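Local atomic coordinates of interleukin-20 receptor subunit beta (Homo sapiens, PDB entry 6DF3), a protein that pairs with IL20RA or IL22RA1 to form cell-surface receptors for cytokines of the interleukin-20 group, IL20 and IL24 with either partner and IL19 with IL20RA. Residues L7-L18 / L93-L104. The protein carries 1 engineered substitution. Numbering follows the deposited sequence.
Sequences LSVLSTNMKHLL and LKHPFNRQSTIL. Engineered in segment 93-104: Q100 (natural residue Asn).
F97 reaches across to the hairpin of strands 8-12 and 15-18, its ring carried there by CG anti to the backbone N (chi1 180°). Its CB and CG lie near the methyls of V9, whose branching suits it to cover F97 with CG1 while CG2 meets L93 CD2. CD1 and CE1 pass beneath V9 CG1, a CH-pi contact over the ring face. CZ, at the tip, meets S11 CB at 3.4 Å, and CE2 lies over one face of the H16 imidazole, the planes inclined at 54°. A broad apolar ring suits this site, meeting V9 with a face while CZ and CE2 reach S11 and H16; an alanine here would probably open a gap beside V9 and S11 and leave one imidazole face without its packing partner. Small S11 admits the ring while its OG is hydrogen-bonded to T102 OG1 (2.6 Å) and to H16 ND1. Threonine suits 102 because OG1 also accepts from M14 N while CG2 lies against M14 SD. Beyond them, I103 N donates to S11 O and N13 N to I103 O. The arrangement is typical of a fibronectin type III sandwich, the A-B hairpin packing on the end of the last strand and on the chain that follows it towards the second domain.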
loop_
_atom_site.group_PDB
_atom_site.type_symbol
_atom_site.label_atom_id
_atom_site.label_comp_id
_atom_site.label_asym_id
_atom_site.label_seq_id
_atom_site.Cartn_x
_atom_site.Cartn_y
_atom_site.Cartn_z
ATOM N N LEU C 7 -0.835 -33.193 5.998
ATOM C CA LEU C 7 -0.812 -31.816 5.583
ATOM C C LEU C 7 0.048 -31.032 6.514
ATOM O O LEU C 7 -0.106 -31.163 7.751
ATOM C CB LEU C 7 -2.184 -31.182 5.657
ATOM C CG LEU C 7 -3.003 -31.389 4.393
ATOM C CD1 LEU C 7 -3.274 -32.849 4.136
ATOM C CD2 LEU C 7 -4.282 -30.624 4.500
ATOM N N SER C 8 0.930 -30.216 5.932
ATOM C CA SER C 8 1.703 -29.259 6.701
ATOM C C SER C 8 2.050 -27.997 5.858
ATOM O O SER C 8 1.968 -28.019 4.644
ATOM C CB SER C 8 2.961 -29.955 7.300
ATOM O OG SER C 8 3.980 -30.086 6.319
ATOM N N VAL C 9 2.405 -26.904 6.524
ATOM C CA VAL C 9 2.910 -25.713 5.859
ATOM C C VAL C 9 4.398 -25.536 6.188
ATOM O O VAL C 9 4.737 -25.387 7.328
ATOM C CB VAL C 9 2.119 -24.444 6.276
ATOM C CG1 VAL C 9 2.657 -23.215 5.547
ATOM C CG2 VAL C 9 0.620 -24.587 5.943
ATOM N N LEU C 10 5.250 -25.496 5.176
ATOM C CA LEU C 10 6.596 -24.981 5.264
ATOM C C LEU C 10 6.622 -23.495 4.833
ATOM O O LEU C 10 6.373 -23.171 3.669
ATOM C CB LEU C 10 7.512 -25.785 4.353
ATOM C CG LEU C 10 8.979 -25.340 4.252
ATOM C CD1 LEU C 10 9.612 -25.526 5.618
ATOM C CD2 LEU C 10 9.694 -26.178 3.198
ATOM N N SER C 11 6.928 -22.620 5.782
ATOM C CA SER C 11 6.969 -21.222 5.547
ATOM C C SER C 11 8.356 -20.728 5.853
ATOM O O SER C 11 8.752 -20.708 7.007
ATOM C CB SER C 11 5.934 -20.443 6.363
ATOM O OG SER C 11 6.147 -19.010 6.271
ATOM N N THR C 12 9.012 -20.255 4.790
ATOM C CA THR C 12 10.376 -19.809 4.752
ATOM C C THR C 12 10.413 -18.377 4.180
ATOM O O THR C 12 9.952 -18.175 3.030
ATOM C CB THR C 12 11.174 -20.681 3.768
ATOM O OG1 THR C 12 11.129 -22.019 4.230
ATOM C CG2 THR C 12 12.589 -20.262 3.810
ATOM N N ASN C 13 10.984 -17.439 4.945
ATOM C CA ASN C 13 11.111 -15.998 4.531
ATOM C C ASN C 13 9.820 -15.438 3.834
ATOM O O ASN C 13 9.843 -14.996 2.673
ATOM C CB ASN C 13 12.332 -15.851 3.639
ATOM C CG ASN C 13 13.609 -15.933 4.418
ATOM O OD1 ASN C 13 13.663 -15.597 5.609
ATOM N ND2 ASN C 13 14.643 -16.422 3.775
ATOM N N MET C 14 8.692 -15.596 4.514
ATOM C CA MET C 14 7.346 -15.174 3.986
ATOM C C MET C 14 6.867 -15.822 2.732
ATOM O O MET C 14 5.887 -15.378 2.173
ATOM C CB MET C 14 7.244 -13.646 3.867
ATOM C CG MET C 14 7.430 -12.970 5.197
ATOM S SD MET C 14 6.056 -13.197 6.435
ATOM C CE MET C 14 4.866 -12.018 5.761
ATOM N N LYS C 15 7.488 -16.921 2.301
ATOM C CA LYS C 15 6.906 -17.792 1.263
ATOM C C LYS C 15 6.231 -19.018 1.911
ATOM O O LYS C 15 6.916 -19.816 2.590
ATOM C CB LYS C 15 8.008 -18.279 0.333
ATOM C CG LYS C 15 7.434 -19.034 -0.836
ATOM C CD LYS C 15 8.531 -19.651 -1.694
ATOM C CE LYS C 15 7.902 -20.354 -2.890
ATOM N NZ LYS C 15 8.782 -21.427 -3.420
ATOM N N HIS C 16 4.923 -19.195 1.730
ATOM C CA HIS C 16 4.225 -20.292 2.392
ATOM C C HIS C 16 3.800 -21.391 1.446
ATOM O O HIS C 16 2.939 -21.190 0.574
ATOM C CB HIS C 16 3.023 -19.793 3.175
ATOM C CG HIS C 16 3.176 -18.415 3.692
ATOM N ND1 HIS C 16 4.177 -18.058 4.574
ATOM C CD2 HIS C 16 2.418 -17.288 3.482
ATOM C CE1 HIS C 16 4.095 -16.745 4.803
ATOM N NE2 HIS C 16 3.027 -16.253 4.159
ATOM N N LEU C 17 4.358 -22.579 1.692
ATOM C CA LEU C 17 4.113 -23.784 0.905
ATOM C C LEU C 17 3.227 -24.770 1.659
ATOM O O LEU C 17 3.631 -25.258 2.678
ATOM C CB LEU C 17 5.459 -24.477 0.610
ATOM C CG LEU C 17 6.069 -24.550 -0.768
ATOM C CD1 LEU C 17 7.246 -25.576 -0.839
ATOM C CD2 LEU C 17 5.019 -24.917 -1.798
ATOM N N LEU C 18 2.032 -25.061 1.172
ATOM C CA LEU C 18 1.216 -26.143 1.729
ATOM C C LEU C 18 1.656 -27.430 1.056
ATOM O O LEU C 18 2.015 -27.373 -0.128
ATOM C CB LEU C 18 -0.268 -25.889 1.495
ATOM C CG LEU C 18 -1.252 -26.980 1.964
ATOM C CD1 LEU C 18 -1.200 -27.027 3.469
ATOM C CD2 LEU C 18 -2.650 -26.682 1.468
ATOM N N LEU C 93 -5.959 -28.936 7.269
ATOM C CA LEU C 93 -4.715 -28.750 8.041
ATOM C C LEU C 93 -5.021 -28.752 9.562
ATOM O O LEU C 93 -5.920 -28.083 9.990
ATOM C CB LEU C 93 -4.044 -27.441 7.608
ATOM C CG LEU C 93 -2.762 -27.023 8.257
ATOM C CD1 LEU C 93 -1.685 -27.921 7.749
ATOM C CD2 LEU C 93 -2.457 -25.551 7.957
ATOM N N LYS C 94 -4.257 -29.506 10.337
ATOM C CA LYS C 94 -4.575 -29.823 11.737
ATOM C C LYS C 94 -4.464 -28.552 12.582
ATOM O O LYS C 94 -5.431 -28.200 13.244
ATOM C CB LYS C 94 -3.632 -30.927 12.291
ATOM C CG LYS C 94 -4.127 -31.591 13.583
ATOM C CD LYS C 94 -3.170 -32.656 14.165
ATOM C CE LYS C 94 -2.851 -33.817 13.203
ATOM N NZ LYS C 94 -4.018 -34.615 12.714
ATOM N N HIS C 95 -3.321 -27.854 12.474
ATOM C CA HIS C 95 -3.086 -26.597 13.158
ATOM C C HIS C 95 -3.070 -25.442 12.193
ATOM O O HIS C 95 -2.268 -25.396 11.271
ATOM C CB HIS C 95 -1.774 -26.669 13.944
ATOM C CG HIS C 95 -1.813 -27.740 15.005
ATOM N ND1 HIS C 95 -1.067 -28.907 14.929
ATOM C CD2 HIS C 95 -2.597 -27.863 16.111
ATOM C CE1 HIS C 95 -1.343 -29.669 15.972
ATOM N NE2 HIS C 95 -2.263 -29.059 16.706
ATOM N N PRO C 96 -3.992 -24.508 12.377
ATOM C CA PRO C 96 -4.124 -23.335 11.556
ATOM C C PRO C 96 -2.781 -22.601 11.394
ATOM O O PRO C 96 -1.997 -22.554 12.302
ATOM C CB PRO C 96 -5.061 -22.472 12.412
ATOM C CG PRO C 96 -5.945 -23.458 13.072
ATOM C CD PRO C 96 -4.975 -24.506 13.482
ATOM N N PHE C 97 -2.491 -22.103 10.222
ATOM C CA PHE C 97 -1.218 -21.426 9.952
ATOM C C PHE C 97 -1.316 -19.862 10.085
ATOM O O PHE C 97 -2.206 -19.210 9.483
ATOM C CB PHE C 97 -0.799 -21.705 8.506
ATOM C CG PHE C 97 0.495 -21.042 8.144
ATOM C CD1 PHE C 97 1.688 -21.512 8.711
ATOM C CD2 PHE C 97 0.508 -19.907 7.314
ATOM C CE1 PHE C 97 2.876 -20.869 8.431
ATOM C CE2 PHE C 97 1.694 -19.278 7.004
ATOM C CZ PHE C 97 2.881 -19.734 7.575
ATOM N N ASN C 98 -0.343 -19.287 10.780
ATOM C CA ASN C 98 -0.164 -17.907 10.993
ATOM C C ASN C 98 1.226 -17.524 10.464
ATOM O O ASN C 98 2.270 -17.970 11.004
ATOM C CB ASN C 98 -0.272 -17.571 12.492
ATOM C CG ASN C 98 -0.358 -16.032 12.751
ATOM O OD1 ASN C 98 0.279 -15.223 12.051
ATOM N ND2 ASN C 98 -1.145 -15.636 13.740
ATOM N N ARG C 99 1.273 -16.580 9.511
ATOM C CA ARG C 99 2.552 -16.160 8.972
ATOM C C ARG C 99 3.505 -15.527 10.009
ATOM O O ARG C 99 4.631 -15.366 9.696
ATOM C CB ARG C 99 2.394 -15.258 7.766
ATOM C CG ARG C 99 1.876 -13.851 8.100
ATOM C CD ARG C 99 1.423 -13.131 6.826
ATOM N NE ARG C 99 1.021 -11.767 7.146
ATOM C CZ ARG C 99 0.729 -10.841 6.260
ATOM N NH1 ARG C 99 0.880 -11.068 4.966
ATOM N NH2 ARG C 99 0.312 -9.663 6.695
ATOM N N GLN C 100 3.030 -15.109 11.178
ATOM C CA GLN C 100 3.875 -14.694 12.307
ATOM C C GLN C 100 4.963 -15.781 12.601
ATOM O O GLN C 100 6.000 -15.501 13.067
ATOM C CB GLN C 100 2.952 -14.476 13.517
ATOM C CG GLN C 100 3.562 -14.053 14.865
ATOM C CD GLN C 100 3.813 -12.549 14.914
ATOM O OE1 GLN C 100 2.936 -11.743 14.559
ATOM N NE2 GLN C 100 5.012 -12.155 15.348
ATOM N N SER C 101 4.678 -17.034 12.306
ATOM C CA SER C 101 5.607 -18.093 12.559
ATOM C C SER C 101 6.506 -18.390 11.367
ATOM O O SER C 101 7.165 -19.389 11.388
ATOM C CB SER C 101 4.827 -19.321 12.975
ATOM O OG SER C 101 4.254 -19.886 11.795
ATOM N N THR C 102 6.580 -17.537 10.337
ATOM C CA THR C 102 7.462 -17.841 9.215
ATOM C C THR C 102 8.962 -18.040 9.680
ATOM O O THR C 102 9.365 -17.489 10.729
ATOM C CB THR C 102 7.388 -16.846 8.143
ATOM O OG1 THR C 102 7.986 -17.351 6.965
ATOM C CG2 THR C 102 8.043 -15.523 8.520
ATOM N N ILE C 103 9.744 -18.843 8.936
ATOM C CA ILE C 103 11.162 -19.071 9.291
ATOM C C ILE C 103 11.968 -17.961 8.631
ATOM O O ILE C 103 12.073 -17.916 7.432
ATOM C CB ILE C 103 11.661 -20.452 8.854
ATOM C CG1 ILE C 103 10.867 -21.523 9.626
ATOM C CG2 ILE C 103 13.177 -20.554 9.078
ATOM C CD1 ILE C 103 11.014 -22.946 9.125
ATOM N N LEU C 104 12.530 -17.075 9.430
ATOM C CA LEU C 104 13.381 -15.978 8.900
ATOM C C LEU C 104 14.808 -16.457 9.023
ATOM O O LEU C 104 15.298 -16.705 10.155
ATOM C CB LEU C 104 13.225 -14.695 9.727
ATOM C CG LEU C 104 11.847 -14.033 9.722
ATOM C CD1 LEU C 104 11.924 -12.614 10.275
ATOM C CD2 LEU C 104 11.273 -13.993 8.321
HETATM O O HOH W 1 -2.127 -31.499 9.267
HETATM O O HOH W 2 2.047 -13.649 3.524
#